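Local coordinates for putative enoyl-CoA hydratase/isomerase (Acinetobacter baumannii, PDB 3FDU), which probably acts on enoyl-CoA thioesters as a hydratase or isomerase of the crotonase superfamily, at residues Ala105-Ala110 with Phe125-Ala130; Leu131-Phe136 with Ala167-Ala172. The protein carries 4 engineered substitutions. All coordinates share one frame; numbering follows the deposited sequence.

Contact 1 (Ala105-Ala110 with Phe125-Ala130); sequences AVKGVA and FADNTA
V106 and F125 are joined by a short backbone hydrogen bond, V106 N to F125 O at 2.7 Å, and the ladder continues with D127 N to V106 O, a long 3.3 Å. With A105 paired to F125 and V106 to A126, the register is that of a parallel pair. A CA-H...O contact flanks these bonds, A126 CA lying 3.2 Å from V106 O.

These are adjacent parallel strands, 102-106 and 123-126, of the sheet in the crotonase fold, and the contact follows both segments past the strand ends. There segment 125-130 makes a type I turn from D127 to A130, whose last residue brings its CA against G108 O, while G108, with positive phi, redirects segment 105-110 toward strand 109-111.

Side-chain polar bonds hold this end. The backbone N-H of G108 reaches T129 OG1 at 3.0 Å, with 157° at the hydrogen. T129 N meets D127 OD1 from above the carboxylate plane, forming an Asx turn; T129 OG1 is modelled doubtfully close to the same oxygen. D127 CG sits between its backbone N and carbonyl carbon (chi1 71°), which turns the carboxylate back over the turn.

K107 crosses D127 at about a right angle, its CG 3.3 Å from D127 OD2. Its extended chain carries NZ onward to 4.8 Å from D127 OD2, too far for a salt bridge; the ammonium instead makes a cation-pi contact with Y189.

Apolar packing falls on the V106 face. V106 CG1, anti to the backbone N (chi1 178°), touches A130 CB at 3.8 Å, and V106 CB faces A126 CB.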
loop_
_atom_site.group_PDB
_atom_site.type_symbol
_atom_site.label_atom_id
_atom_site.label_comp_id
_atom_site.label_asym_id
_atom_site.label_seq_id
_atom_site.Cartn_x
_atom_site.Cartn_y
_atom_site.Cartn_z
ATOM N N ALA A 105 11.955 5.479 17.568
ATOM C CA ALA A 105 11.609 4.434 18.523
ATOM C C ALA A 105 10.460 4.935 19.400
ATOM O O ALA A 105 10.588 5.982 19.994
ATOM C CB ALA A 105 12.858 4.070 19.429
ATOM N N VAL A 106 9.375 4.169 19.508
ATOM C CA VAL A 106 8.170 4.664 20.186
ATOM C C VAL A 106 7.867 3.844 21.454
ATOM O O VAL A 106 7.841 2.618 21.395
ATOM C CB VAL A 106 6.935 4.570 19.223
ATOM C CG1 VAL A 106 5.643 5.034 19.906
ATOM C CG2 VAL A 106 7.198 5.437 17.994
ATOM N N LYS A 107 7.655 4.532 22.568
ATOM C CA LYS A 107 7.076 3.971 23.802
ATOM C C LYS A 107 5.931 4.909 24.182
ATOM O O LYS A 107 5.972 6.113 23.866
ATOM C CB LYS A 107 8.086 4.000 24.965
ATOM C CG LYS A 107 9.208 2.984 24.900
ATOM C CD LYS A 107 10.116 3.072 26.132
ATOM C CE LYS A 107 11.286 2.195 25.886
ATOM N NZ LYS A 107 12.235 2.042 27.059
ATOM N N GLY A 108 4.911 4.361 24.827
ATOM C CA GLY A 108 3.819 5.161 25.336
ATOM C C GLY A 108 3.064 5.971 24.263
ATOM O O GLY A 108 2.858 5.507 23.143
ATOM N N VAL A 109 2.677 7.195 24.595
ATOM C CA VAL A 109 1.791 7.973 23.691
ATOM C C VAL A 109 2.547 8.461 22.449
ATOM O O VAL A 109 3.703 8.929 22.527
ATOM C CB VAL A 109 1.048 9.137 24.403
ATOM C CG1 VAL A 109 0.090 8.582 25.559
ATOM C CG2 VAL A 109 2.026 10.185 24.925
ATOM N N ALA A 110 1.868 8.374 21.309
ATOM C CA ALA A 110 2.388 8.921 20.056
ATOM C C ALA A 110 1.189 9.437 19.320
ATOM O O ALA A 110 0.494 8.661 18.655
ATOM C CB ALA A 110 3.038 7.818 19.255
ATOM N N PHE A 125 10.558 1.400 15.415
ATOM C CA PHE A 125 10.407 0.319 16.381
ATOM C C PHE A 125 9.511 0.789 17.533
ATOM O O PHE A 125 9.576 1.941 17.951
ATOM C CB PHE A 125 11.776 -0.162 16.911
ATOM C CG PHE A 125 12.722 -0.577 15.811
ATOM C CD1 PHE A 125 12.504 -1.780 15.098
ATOM C CD2 PHE A 125 13.791 0.247 15.443
ATOM C CE1 PHE A 125 13.392 -2.167 14.045
ATOM C CE2 PHE A 125 14.670 -0.160 14.435
ATOM C CZ PHE A 125 14.438 -1.364 13.733
ATOM N N ALA A 126 8.652 -0.086 18.016
ATOM C CA ALA A 126 7.799 0.279 19.162
ATOM C C ALA A 126 7.778 -0.882 20.141
ATOM O O ALA A 126 8.078 -2.032 19.772
ATOM C CB ALA A 126 6.375 0.563 18.676
ATOM N N ASP A 127 7.399 -0.605 21.385
ATOM C CA ASP A 127 7.096 -1.702 22.290
ATOM C C ASP A 127 5.573 -1.706 22.516
ATOM O O ASP A 127 4.857 -0.873 21.928
ATOM C CB ASP A 127 7.940 -1.615 23.595
ATOM C CG ASP A 127 7.517 -0.463 24.529
ATOM O OD1 ASP A 127 6.401 0.124 24.363
ATOM O OD2 ASP A 127 8.306 -0.161 25.477
ATOM N N ASN A 128 5.087 -2.686 23.295
ATOM C CA ASN A 128 3.657 -2.911 23.422
ATOM C C ASN A 128 2.969 -1.834 24.245
ATOM O O ASN A 128 1.726 -1.828 24.379
ATOM C CB ASN A 128 3.375 -4.285 24.040
ATOM C CG ASN A 128 2.066 -4.907 23.519
ATOM O OD1 ASN A 128 1.659 -4.686 22.372
ATOM N ND2 ASN A 128 1.468 -5.776 24.333
ATOM N N THR A 129 3.762 -0.949 24.831
ATOM C CA THR A 129 3.178 0.169 25.604
ATOM C C THR A 129 2.723 1.330 24.683
ATOM O O THR A 129 2.074 2.283 25.140
ATOM C CB THR A 129 4.173 0.801 26.638
ATOM O OG1 THR A 129 5.174 1.591 25.957
ATOM C CG2 THR A 129 4.867 -0.257 27.537
ATOM N N ALA A 130 3.066 1.249 23.403
ATOM C CA ALA A 130 2.759 2.333 22.475
ATOM C C ALA A 130 1.257 2.519 22.222
ATOM O O ALA A 130 0.532 1.574 21.949
ATOM C CB ALA A 130 3.491 2.124 21.185
#

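Contact 2 (Leu131-Phe136 with Ala167-Ala172); sequences LFQIPF and AKKFNA
This is an antiparallel strand pairing reinforced by side-chain bonds, where strand 131-133 meets the weakly bonded strand 169-170 at an outer edge of a small three-stranded sheet; the touching parts run 163° apart. F132 and F170 form a hydrogen-bonded pair: F132 N to F170 O is 2.9 Å and nearly straight (169°), whereas the return bond from F170 N to F132 O is more bent.

The same two residues meet through their side chains. F132 CB sits over one face of the F170 ring, 3.5 Å from its centroid, a CH-pi contact. The rings are near parallel (16°) but slid apart and barely overlap. F170 tucks its ring in over its own backbone, which brings it beneath F132 CB; V115 and A175 also pack on both phenylalanines.

On the other face, Q133 uses both ends of its amide. NE2 donates to A167 O at 3.1 Å, with the acceptor in the amide plane, while OE1 accepts from K169 NZ at 2.9 Å from above that plane. K169 bends at its last torsion to reach it, and a water takes a second bond from NZ. Another water bridges I134 N and K168 O, 2.6 Å from the latter.

A167, with positive phi, is the first residue beyond helix 157-166, and N171 OD1 accepts from T174 N, capping helix 172-177: a helix-strand-helix connection whose short strand edges the small sheet of this crotonase fold.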
loop_
_atom_site.group_PDB
_atom_site.type_symbol
_atom_site.label_atom_id
_atom_site.label_comp_id
_atom_site.label_asym_id
_atom_site.label_seq_id
_atom_site.Cartn_x
_atom_site.Cartn_y
_atom_site.Cartn_z
ATOM N N LEU A 131 0.804 3.765 22.294
ATOM C CA LEU A 131 -0.592 4.070 22.070
ATOM C C LEU A 131 -0.656 5.223 21.080
ATOM O O LEU A 131 -0.231 6.335 21.388
ATOM C CB LEU A 131 -1.293 4.475 23.390
ATOM C CG LEU A 131 -1.539 3.284 24.364
ATOM C CD1 LEU A 131 -2.061 3.892 25.663
ATOM C CD2 LEU A 131 -2.495 2.184 23.787
ATOM N N PHE A 132 -1.213 4.953 19.920
ATOM C CA PHE A 132 -1.171 5.906 18.805
ATOM C C PHE A 132 -2.550 6.552 18.579
ATOM O O PHE A 132 -3.581 5.950 18.841
ATOM C CB PHE A 132 -0.782 5.201 17.509
ATOM C CG PHE A 132 0.536 4.441 17.556
ATOM C CD1 PHE A 132 1.715 5.060 17.155
ATOM C CD2 PHE A 132 0.581 3.102 17.941
ATOM C CE1 PHE A 132 2.932 4.365 17.164
ATOM C CE2 PHE A 132 1.801 2.388 17.969
ATOM C CZ PHE A 132 2.985 3.017 17.583
ATOM N N GLN A 133 -2.553 7.752 17.985
ATOM C CA GLN A 133 -3.814 8.358 17.577
ATOM C C GLN A 133 -3.552 9.468 16.566
ATOM O O GLN A 133 -2.530 10.161 16.656
ATOM C CB GLN A 133 -4.546 8.946 18.806
ATOM C CG GLN A 133 -5.995 9.493 18.451
ATOM C CD GLN A 133 -6.556 10.241 19.657
ATOM O OE1 GLN A 133 -5.792 10.625 20.545
ATOM N NE2 GLN A 133 -7.863 10.401 19.710
ATOM N N ILE A 134 -4.450 9.600 15.569
ATOM C CA ILE A 134 -4.482 10.764 14.674
ATOM C C ILE A 134 -5.780 11.509 14.959
ATOM O O ILE A 134 -6.827 11.211 14.386
ATOM C CB ILE A 134 -4.507 10.329 13.177
ATOM C CG1 ILE A 134 -3.546 9.148 12.975
ATOM C CG2 ILE A 134 -4.074 11.505 12.230
ATOM C CD1 ILE A 134 -3.412 8.729 11.515
ATOM N N PRO A 135 -5.732 12.445 15.868
ATOM C CA PRO A 135 -6.953 13.094 16.375
ATOM C C PRO A 135 -7.433 14.274 15.556
ATOM O O PRO A 135 -8.431 14.928 15.965
ATOM C CB PRO A 135 -6.519 13.602 17.760
ATOM C CG PRO A 135 -5.047 13.874 17.596
ATOM C CD PRO A 135 -4.525 12.851 16.605
ATOM N N PHE A 136 -6.787 14.555 14.411
ATOM C CA PHE A 136 -7.102 15.781 13.639
ATOM C C PHE A 136 -8.594 15.937 13.343
ATOM O O PHE A 136 -9.167 17.010 13.537
ATOM C CB PHE A 136 -6.274 15.881 12.304
ATOM C CG PHE A 136 -4.756 15.680 12.500
ATOM C CD1 PHE A 136 -4.063 16.358 13.492
ATOM C CD2 PHE A 136 -4.041 14.816 11.669
ATOM C CE1 PHE A 136 -2.667 16.149 13.676
ATOM C CE2 PHE A 136 -2.682 14.630 11.838
ATOM C CZ PHE A 136 -2.009 15.283 12.837
ATOM N N ALA A 167 -10.586 8.949 13.881
ATOM C CA ALA A 167 -9.687 9.578 14.854
ATOM C C ALA A 167 -9.472 8.700 16.106
ATOM O O ALA A 167 -9.112 9.191 17.191
ATOM C CB ALA A 167 -10.202 10.984 15.244
ATOM N N LYS A 168 -9.632 7.389 15.971
ATOM C CA LYS A 168 -9.554 6.551 17.187
ATOM C C LYS A 168 -8.114 6.267 17.667
ATOM O O LYS A 168 -7.137 6.319 16.886
ATOM C CB LYS A 168 -10.268 5.227 16.941
ATOM C CG LYS A 168 -9.594 4.339 15.843
ATOM C CD LYS A 168 -10.591 3.212 15.493
ATOM C CE LYS A 168 -9.935 2.043 14.855
ATOM N NZ LYS A 168 -11.057 1.125 14.476
ATOM N N LYS A 169 -7.983 5.911 18.946
ATOM C CA LYS A 169 -6.712 5.424 19.455
ATOM C C LYS A 169 -6.535 3.984 18.966
ATOM O O LYS A 169 -7.511 3.262 18.622
ATOM C CB LYS A 169 -6.633 5.549 21.014
ATOM C CG LYS A 169 -6.515 6.990 21.505
ATOM C CD LYS A 169 -6.594 7.134 23.010
ATOM C CE LYS A 169 -6.392 8.610 23.431
ATOM N NZ LYS A 169 -5.080 9.196 22.918
ATOM N N PHE A 170 -5.285 3.577 18.832
ATOM C CA PHE A 170 -4.963 2.243 18.304
ATOM C C PHE A 170 -3.633 1.742 18.865
ATOM O O PHE A 170 -2.789 2.544 19.282
ATOM C CB PHE A 170 -5.047 2.159 16.757
ATOM C CG PHE A 170 -4.050 3.091 15.981
ATOM C CD1 PHE A 170 -2.798 2.602 15.526
ATOM C CD2 PHE A 170 -4.402 4.425 15.697
ATOM C CE1 PHE A 170 -1.900 3.441 14.793
ATOM C CE2 PHE A 170 -3.516 5.274 14.956
ATOM C CZ PHE A 170 -2.246 4.773 14.544
ATOM N N ASN A 171 -3.447 0.410 18.914
ATOM C CA ASN A 171 -2.341 -0.110 19.678
ATOM C C ASN A 171 -1.176 -0.456 18.750
ATOM O O ASN A 171 -1.214 -0.137 17.535
ATOM C CB ASN A 171 -2.760 -1.345 20.492
ATOM C CG ASN A 171 -3.336 -2.457 19.603
ATOM O OD1 ASN A 171 -2.977 -2.570 18.425
ATOM N ND2 ASN A 171 -4.231 -3.270 20.156
ATOM N N ALA A 172 -0.115 -1.044 19.305
ATOM C CA ALA A 172 1.062 -1.319 18.464
ATOM C C ALA A 172 0.778 -2.384 17.396
ATOM O O ALA A 172 1.314 -2.333 16.295
ATOM C CB ALA A 172 2.296 -1.700 19.333
HETATM O O HOH W 1 -2.641 7.618 22.787
HETATM O O HOH W 2 -6.486 7.621 14.697
#

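How the contacts relate
Contact 1 is the more buried, six of its nine touching residues being enclosed, whereas contact 2 is only partly buried, with L131 and K169 exposed. They follow in series, and their centres lie 12 Å apart. Contact 1 belongs mainly to the six-stranded sheet, contact 2 to the three-stranded one; both segments of contact 1 lead into the latter, where G108 O meets L131 N at 2.8 Å and A110 N meets L131 O at 2.9 Å. A110 CB also packs on F132 CD1. Their chemistry differs accordingly: parallel pairing, small apolar groups and an Asx turn in contact 1, against antiparallel pairing, aromatic packing, amide-lysine bonding and bridging waters in contact 2.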